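Local coordinates for protein uricase (PDB 4R8X) that probably catalyses the oxidation of urate to 5-hydroxyisourate, the first step of urate breakdown to allantoin, as a uricase built of four chains, at residues K26-S31 and D257-L262; I204-E209 and N221-E226. All coordinates share one frame; numbering follows the deposited sequence.

Contact 1 (K26-S31 and D257-L262); sequences KQIPES and DRFPQL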
loop_
_atom_site.group_PDB
_atom_site.type_symbol
_atom_site.label_atom_id
_atom_site.label_comp_id
_atom_site.label_asym_id
_atom_site.label_seq_id
_atom_site.Cartn_x
_atom_site.Cartn_y
_atom_site.Cartn_z
ATOM N N LYS D 26 31.194 -19.440 1.873
ATOM C CA LYS D 26 31.901 -19.798 3.095
ATOM C C LYS D 26 30.940 -20.453 4.081
ATOM O O LYS D 26 29.847 -19.941 4.325
ATOM C CB LYS D 26 32.524 -18.548 3.721
ATOM C CG LYS D 26 33.339 -18.795 4.983
ATOM C CD LYS D 26 33.699 -17.477 5.652
ATOM C CE LYS D 26 34.976 -17.586 6.460
ATOM N NZ LYS D 26 36.166 -17.695 5.571
ATOM N N GLN D 27 31.341 -21.590 4.642
ATOM C CA GLN D 27 30.545 -22.236 5.679
ATOM C C GLN D 27 30.694 -21.485 6.997
ATOM O O GLN D 27 31.808 -21.160 7.409
ATOM C CB GLN D 27 30.952 -23.702 5.851
ATOM C CG GLN D 27 30.644 -24.569 4.642
ATOM C CD GLN D 27 30.554 -26.042 4.985
ATOM O OE1 GLN D 27 29.713 -26.765 4.451
ATOM N NE2 GLN D 27 31.419 -26.493 5.886
ATOM N N ILE D 28 29.566 -21.189 7.637
ATOM C CA ILE D 28 29.560 -20.527 8.942
ATOM C C ILE D 28 28.588 -21.230 9.882
ATOM O O ILE D 28 27.629 -21.856 9.419
ATOM C CB ILE D 28 29.208 -19.019 8.834
ATOM C CG1 ILE D 28 27.800 -18.803 8.269
ATOM C CG2 ILE D 28 30.257 -18.278 8.004
ATOM C CD1 ILE D 28 27.347 -17.369 8.347
ATOM N N PRO D 29 28.826 -21.131 11.204
ATOM C CA PRO D 29 27.983 -21.830 12.185
ATOM C C PRO D 29 26.538 -21.339 12.215
ATOM O O PRO D 29 25.643 -22.097 12.594
ATOM C CB PRO D 29 28.660 -21.512 13.524
ATOM C CG PRO D 29 30.055 -21.165 13.181
ATOM C CD PRO D 29 30.008 -20.513 11.836
ATOM N N GLU D 30 26.313 -20.090 11.819
ATOM C CA GLU D 30 24.984 -19.486 11.917
ATOM C C GLU D 30 24.031 -19.855 10.781
ATOM O O GLU D 30 22.860 -19.480 10.818
ATOM C CB GLU D 30 25.102 -17.957 11.981
ATOM C CG GLU D 30 25.683 -17.418 13.281
ATOM C CD GLU D 30 27.196 -17.532 13.362
ATOM O OE1 GLU D 30 27.858 -17.747 12.317
ATOM O OE2 GLU D 30 27.723 -17.409 14.487
ATOM N N SER D 31 24.527 -20.563 9.768
ATOM C CA SER D 31 23.779 -20.716 8.517
ATOM C C SER D 31 24.050 -22.038 7.809
ATOM O O SER D 31 25.150 -22.578 7.887
ATOM C CB SER D 31 24.122 -19.555 7.569
ATOM O OG SER D 31 23.368 -19.597 6.367
ATOM N N ASP D 257 33.048 -10.681 12.167
ATOM C CA ASP D 257 33.845 -11.824 12.612
ATOM C C ASP D 257 33.854 -12.944 11.571
ATOM O O ASP D 257 34.906 -13.499 11.236
ATOM C CB ASP D 257 33.290 -12.340 13.943
ATOM C CG ASP D 257 34.340 -13.025 14.803
ATOM O OD1 ASP D 257 35.509 -13.169 14.375
ATOM O OD2 ASP D 257 33.985 -13.416 15.936
ATOM N N ARG D 258 32.670 -13.277 11.062
ATOM C CA ARG D 258 32.542 -14.334 10.070
ATOM C C ARG D 258 33.118 -13.939 8.718
ATOM O O ARG D 258 33.599 -14.795 7.968
ATOM C CB ARG D 258 31.080 -14.728 9.886
ATOM C CG ARG D 258 30.450 -15.325 11.110
ATOM C CD ARG D 258 31.248 -16.509 11.635
ATOM N NE ARG D 258 30.601 -17.059 12.818
ATOM C CZ ARG D 258 31.232 -17.496 13.900
ATOM N NH1 ARG D 258 32.555 -17.459 13.968
ATOM N NH2 ARG D 258 30.535 -17.970 14.921
ATOM N N PHE D 259 33.059 -12.648 8.402
ATOM C CA PHE D 259 33.509 -12.179 7.094
ATOM C C PHE D 259 34.562 -11.076 7.228
ATOM O O PHE D 259 34.245 -9.892 7.146
ATOM C CB PHE D 259 32.322 -11.705 6.254
ATOM C CG PHE D 259 31.254 -12.752 6.082
ATOM C CD1 PHE D 259 31.516 -13.904 5.354
ATOM C CD2 PHE D 259 29.995 -12.592 6.647
ATOM C CE1 PHE D 259 30.544 -14.878 5.182
ATOM C CE2 PHE D 259 29.015 -13.573 6.484
ATOM C CZ PHE D 259 29.292 -14.716 5.752
ATOM N N PRO D 260 35.831 -11.469 7.427
ATOM C CA PRO D 260 36.923 -10.508 7.634
ATOM C C PRO D 260 37.125 -9.567 6.449
ATOM O O PRO D 260 37.746 -8.511 6.606
ATOM C CB PRO D 260 38.157 -11.407 7.795
ATOM C CG PRO D 260 37.635 -12.714 8.242
ATOM C CD PRO D 260 36.280 -12.863 7.592
ATOM N N GLN D 261 36.613 -9.947 5.281
ATOM C CA GLN D 261 36.800 -9.149 4.078
ATOM C C GLN D 261 35.824 -7.967 3.991
ATOM O O GLN D 261 35.890 -7.167 3.059
ATOM C CB GLN D 261 36.753 -10.028 2.814
ATOM C CG GLN D 261 35.352 -10.448 2.348
ATOM C CD GLN D 261 34.834 -11.695 3.041
ATOM O OE1 GLN D 261 35.151 -11.959 4.201
ATOM N NE2 GLN D 261 34.019 -12.466 2.332
ATOM N N LEU D 262 34.920 -7.866 4.966
ATOM C CA LEU D 262 34.022 -6.710 5.063
ATOM C C LEU D 262 34.643 -5.618 5.935
ATOM O O LEU D 262 35.254 -5.917 6.958
ATOM C CB LEU D 262 32.667 -7.116 5.656
ATOM C CG LEU D 262 31.855 -8.171 4.911
ATOM C CD1 LEU D 262 30.512 -8.387 5.601
ATOM C CD2 LEU D 262 31.669 -7.755 3.456
HETATM O O HOH W 1 36.275 -14.578 4.412
#
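The guanidinium of R258 has the ring of P29 over one face, with P29 CD 3.6 Å from R258 NE, and the carboxylate of E30 at its edge. The grip is side-on: R258 NE gives its hydrogen to E30 OE1 at 2.9 Å with an N-H...O angle of 158°, and R258 NH2 gives one to E30 OE2, also at 2.9 Å, meeting the syn lone pair. Both oxygens lie near the guanidinium plane, although the two flat groups are turned 33° from coplanar. A bend at chi2 (-54°) swings the arginine toward the carboxylate, and NH2 has a second partner in L322 O, at the chain's C-terminus. With an alanine here, E30 would probably be left without its countercharge and the C-terminal oxygen without this donor. The F259 ring has R258 CB over one face, offset toward the rim, and is approached obliquely by aliphatic carbon from the loop: I28 CD1 comes to 4.2 Å from F259 CZ, and K26 CD slides past CE1. The lysine chain lies alongside the end of the helix, its CE 3.5 Å from the carbonyl oxygen of R258, while its NZ makes a weak bond to a water that donates to Q261 OE1. F259 is the first residue past helix 244-258, so the contact fastens the loop between strands 22-23 and 35-36 to that helix's C-terminal end. Helix 225-238 supplies a further wall, with I231 touching I28, E30 and F259.

Contact 2 (I204-E209 and N221-E226); sequences IGWAYE and NYVAAE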
loop_
_atom_site.group_PDB
_atom_site.type_symbol
_atom_site.label_atom_id
_atom_site.label_comp_id
_atom_site.label_asym_id
_atom_site.label_seq_id
_atom_site.Cartn_x
_atom_site.Cartn_y
_atom_site.Cartn_z
ATOM N N ILE D 204 19.893 -4.479 6.756
ATOM C CA ILE D 204 21.314 -4.602 7.042
ATOM C C ILE D 204 22.090 -4.440 5.756
ATOM O O ILE D 204 21.713 -4.993 4.724
ATOM C CB ILE D 204 21.638 -5.972 7.649
ATOM C CG1 ILE D 204 20.689 -6.270 8.818
ATOM C CG2 ILE D 204 23.085 -6.017 8.098
ATOM C CD1 ILE D 204 20.840 -7.670 9.391
ATOM N N GLY D 205 23.166 -3.666 5.806
ATOM C CA GLY D 205 24.037 -3.491 4.658
ATOM C C GLY D 205 25.486 -3.724 5.034
ATOM O O GLY D 205 25.826 -3.710 6.218
ATOM N N TRP D 206 26.336 -3.951 4.037
ATOM C CA TRP D 206 27.761 -4.155 4.288
ATOM C C TRP D 206 28.593 -3.616 3.131
ATOM O O TRP D 206 28.074 -3.389 2.034
ATOM C CB TRP D 206 28.074 -5.638 4.549
ATOM C CG TRP D 206 27.472 -6.571 3.546
ATOM C CD1 TRP D 206 28.071 -7.085 2.426
ATOM C CD2 TRP D 206 26.137 -7.091 3.563
ATOM N NE1 TRP D 206 27.189 -7.899 1.749
ATOM C CE2 TRP D 206 25.995 -7.917 2.424
ATOM C CE3 TRP D 206 25.051 -6.943 4.432
ATOM C CZ2 TRP D 206 24.808 -8.588 2.134
ATOM C CZ3 TRP D 206 23.866 -7.598 4.134
ATOM C CH2 TRP D 206 23.756 -8.413 2.998
ATOM N N ALA D 207 29.878 -3.398 3.399
ATOM C CA ALA D 207 30.827 -2.940 2.388
ATOM C C ALA D 207 32.029 -3.860 2.387
ATOM O O ALA D 207 32.439 -4.334 3.433
ATOM C CB ALA D 207 31.281 -1.504 2.659
ATOM N N TYR D 208 32.587 -4.089 1.203
ATOM C CA TYR D 208 33.763 -4.933 1.027
ATOM C C TYR D 208 35.051 -4.116 1.019
ATOM O O TYR D 208 35.106 -3.034 0.428
ATOM C CB TYR D 208 33.681 -5.649 -0.318
ATOM C CG TYR D 208 32.652 -6.757 -0.435
ATOM C CD1 TYR D 208 31.323 -6.480 -0.746
ATOM C CD2 TYR D 208 33.021 -8.083 -0.282
ATOM C CE1 TYR D 208 30.388 -7.511 -0.879
ATOM C CE2 TYR D 208 32.113 -9.112 -0.419
ATOM C CZ TYR D 208 30.791 -8.822 -0.709
ATOM O OH TYR D 208 29.877 -9.843 -0.852
ATOM N N GLU D 209 36.087 -4.649 1.659
ATOM C CA GLU D 209 37.429 -4.073 1.539
ATOM C C GLU D 209 37.897 -4.139 0.090
ATOM O O GLU D 209 38.458 -3.175 -0.435
ATOM C CB GLU D 209 38.417 -4.810 2.448
ATOM C CG GLU D 209 39.829 -4.220 2.461
ATOM C CD GLU D 209 40.794 -5.033 3.300
ATOM O OE1 GLU D 209 40.370 -6.048 3.890
ATOM O OE2 GLU D 209 41.980 -4.653 3.369
ATOM N N ASN D 221 34.730 -15.757 -1.176
ATOM C CA ASN D 221 34.848 -14.390 -0.686
ATOM C C ASN D 221 33.589 -13.558 -0.871
ATOM O O ASN D 221 33.590 -12.366 -0.551
ATOM C CB ASN D 221 36.002 -13.672 -1.374
ATOM C CG ASN D 221 37.321 -14.347 -1.132
ATOM O OD1 ASN D 221 37.523 -14.986 -0.099
ATOM N ND2 ASN D 221 38.230 -14.219 -2.087
ATOM N N TYR D 222 32.531 -14.171 -1.407
ATOM C CA TYR D 222 31.256 -13.487 -1.597
ATOM C C TYR D 222 30.377 -13.668 -0.378
ATOM O O TYR D 222 30.186 -14.790 0.095
ATOM C CB TYR D 222 30.510 -14.007 -2.831
ATOM C CG TYR D 222 29.205 -13.257 -3.042
ATOM C CD1 TYR D 222 29.218 -11.961 -3.546
ATOM C CD2 TYR D 222 27.968 -13.815 -2.693
ATOM C CE1 TYR D 222 28.059 -11.242 -3.727
ATOM C CE2 TYR D 222 26.791 -13.096 -2.869
ATOM C CZ TYR D 222 26.846 -11.801 -3.377
ATOM O OH TYR D 222 25.692 -11.082 -3.566
ATOM N N VAL D 223 29.836 -12.562 0.119
ATOM C CA VAL D 223 28.945 -12.612 1.267
ATOM C C VAL D 223 27.500 -12.614 0.782
ATOM O O VAL D 223 27.004 -11.612 0.285
ATOM C CB VAL D 223 29.188 -11.426 2.218
ATOM C CG1 VAL D 223 28.288 -11.531 3.446
ATOM C CG2 VAL D 223 30.652 -11.384 2.641
ATOM N N ALA D 224 26.823 -13.747 0.929
ATOM C CA ALA D 224 25.419 -13.835 0.542
ATOM C C ALA D 224 24.540 -13.181 1.601
ATOM O O ALA D 224 24.711 -13.428 2.805
ATOM C CB ALA D 224 25.009 -15.289 0.328
ATOM N N ALA D 225 23.611 -12.338 1.154
ATOM C CA ALA D 225 22.670 -11.672 2.062
ATOM C C ALA D 225 21.933 -12.676 2.943
ATOM O O ALA D 225 21.619 -12.383 4.088
ATOM C CB ALA D 225 21.675 -10.795 1.284
ATOM N N GLU D 226 21.669 -13.865 2.411
ATOM C CA GLU D 226 20.988 -14.900 3.176
ATOM C C GLU D 226 21.807 -15.356 4.374
ATOM O O GLU D 226 21.250 -15.699 5.425
ATOM C CB GLU D 226 20.663 -16.092 2.277
ATOM C CG GLU D 226 19.544 -15.820 1.279
ATOM C CD GLU D 226 20.010 -15.192 -0.032
ATOM O OE1 GLU D 226 19.176 -15.100 -0.953
ATOM O OE2 GLU D 226 21.188 -14.797 -0.152
HETATM O O HOH W 2 27.325 -9.208 -0.838
#
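Y208 and W206 reach from strand 198-208 to the residues that lead into helix 225-238, and Y208 makes the one direct hydrogen bond: V223 N donates to Y208 OH at 2.9 Å, with an N-H...O angle of 161°. The tyrosine comes in hydroxyl first, and the carbonyl oxygen of N221 lies at its ring edge, near the plane, 3.6 Å from Y208 CE2. The same hydroxyl sits 3.5 Å from Y222 CD1, obliquely to that ring, whose own OH is bonded to E89.

The tight apolar packing is at the far end of the indole. W206 CH2 meets A225 CB at 3.6 Å, the methyl lying at the ring edge in its plane. V223 sits less closely, its CG1 over one face of the indole but offset toward the rim, while its CG2 is 4.1 Å from Y208 CE2. The tryptophan CG stands between backbone N and carbonyl carbon (chi1 48°), which turns the indole back toward the helix start. Looser than this is the polar side, where W206 NE1 and V223 O are too far apart to bond directly. A single water bridges them, accepting from W206 NE1 and donating to V223 O at 2.7 Å, and it also bonds Y208 OH. One water thus links three polar groups of a buried contact, lying at the edge of the W206 and Y208 rings, near their planes.

A224 is the N-cap residue and A225 begins the helix, so W206 packs against the helix start while Y208 meets the residues leading into it. Helix laid against an antiparallel sheet is the organisation of the T-fold, the architecture of the uricase family, and this contact joins its two layers at the end of strand 198-208.

From the N terminus the chain first passes 26-31, in the loop between strands 22-23 and 35-36, and much later runs along strand 198-208 into 204-209. A short excursion of 11 residues then brings it to 221-226, so contact 2 closes a local loop at the start of helix 225-238. Helix 244-258 follows, and at its end 257-262 returns to 26-31; contact 1 thus closes a far longer loop, with contact 2 enclosed within it. The centres of the two contacts lie about 10 Å apart. Q261 joins the two directly, its O to E209 N and its NE2 to N221 O, both probable hydrogen bonds. Together they tie an early loop, two successive helices and strand 198-208.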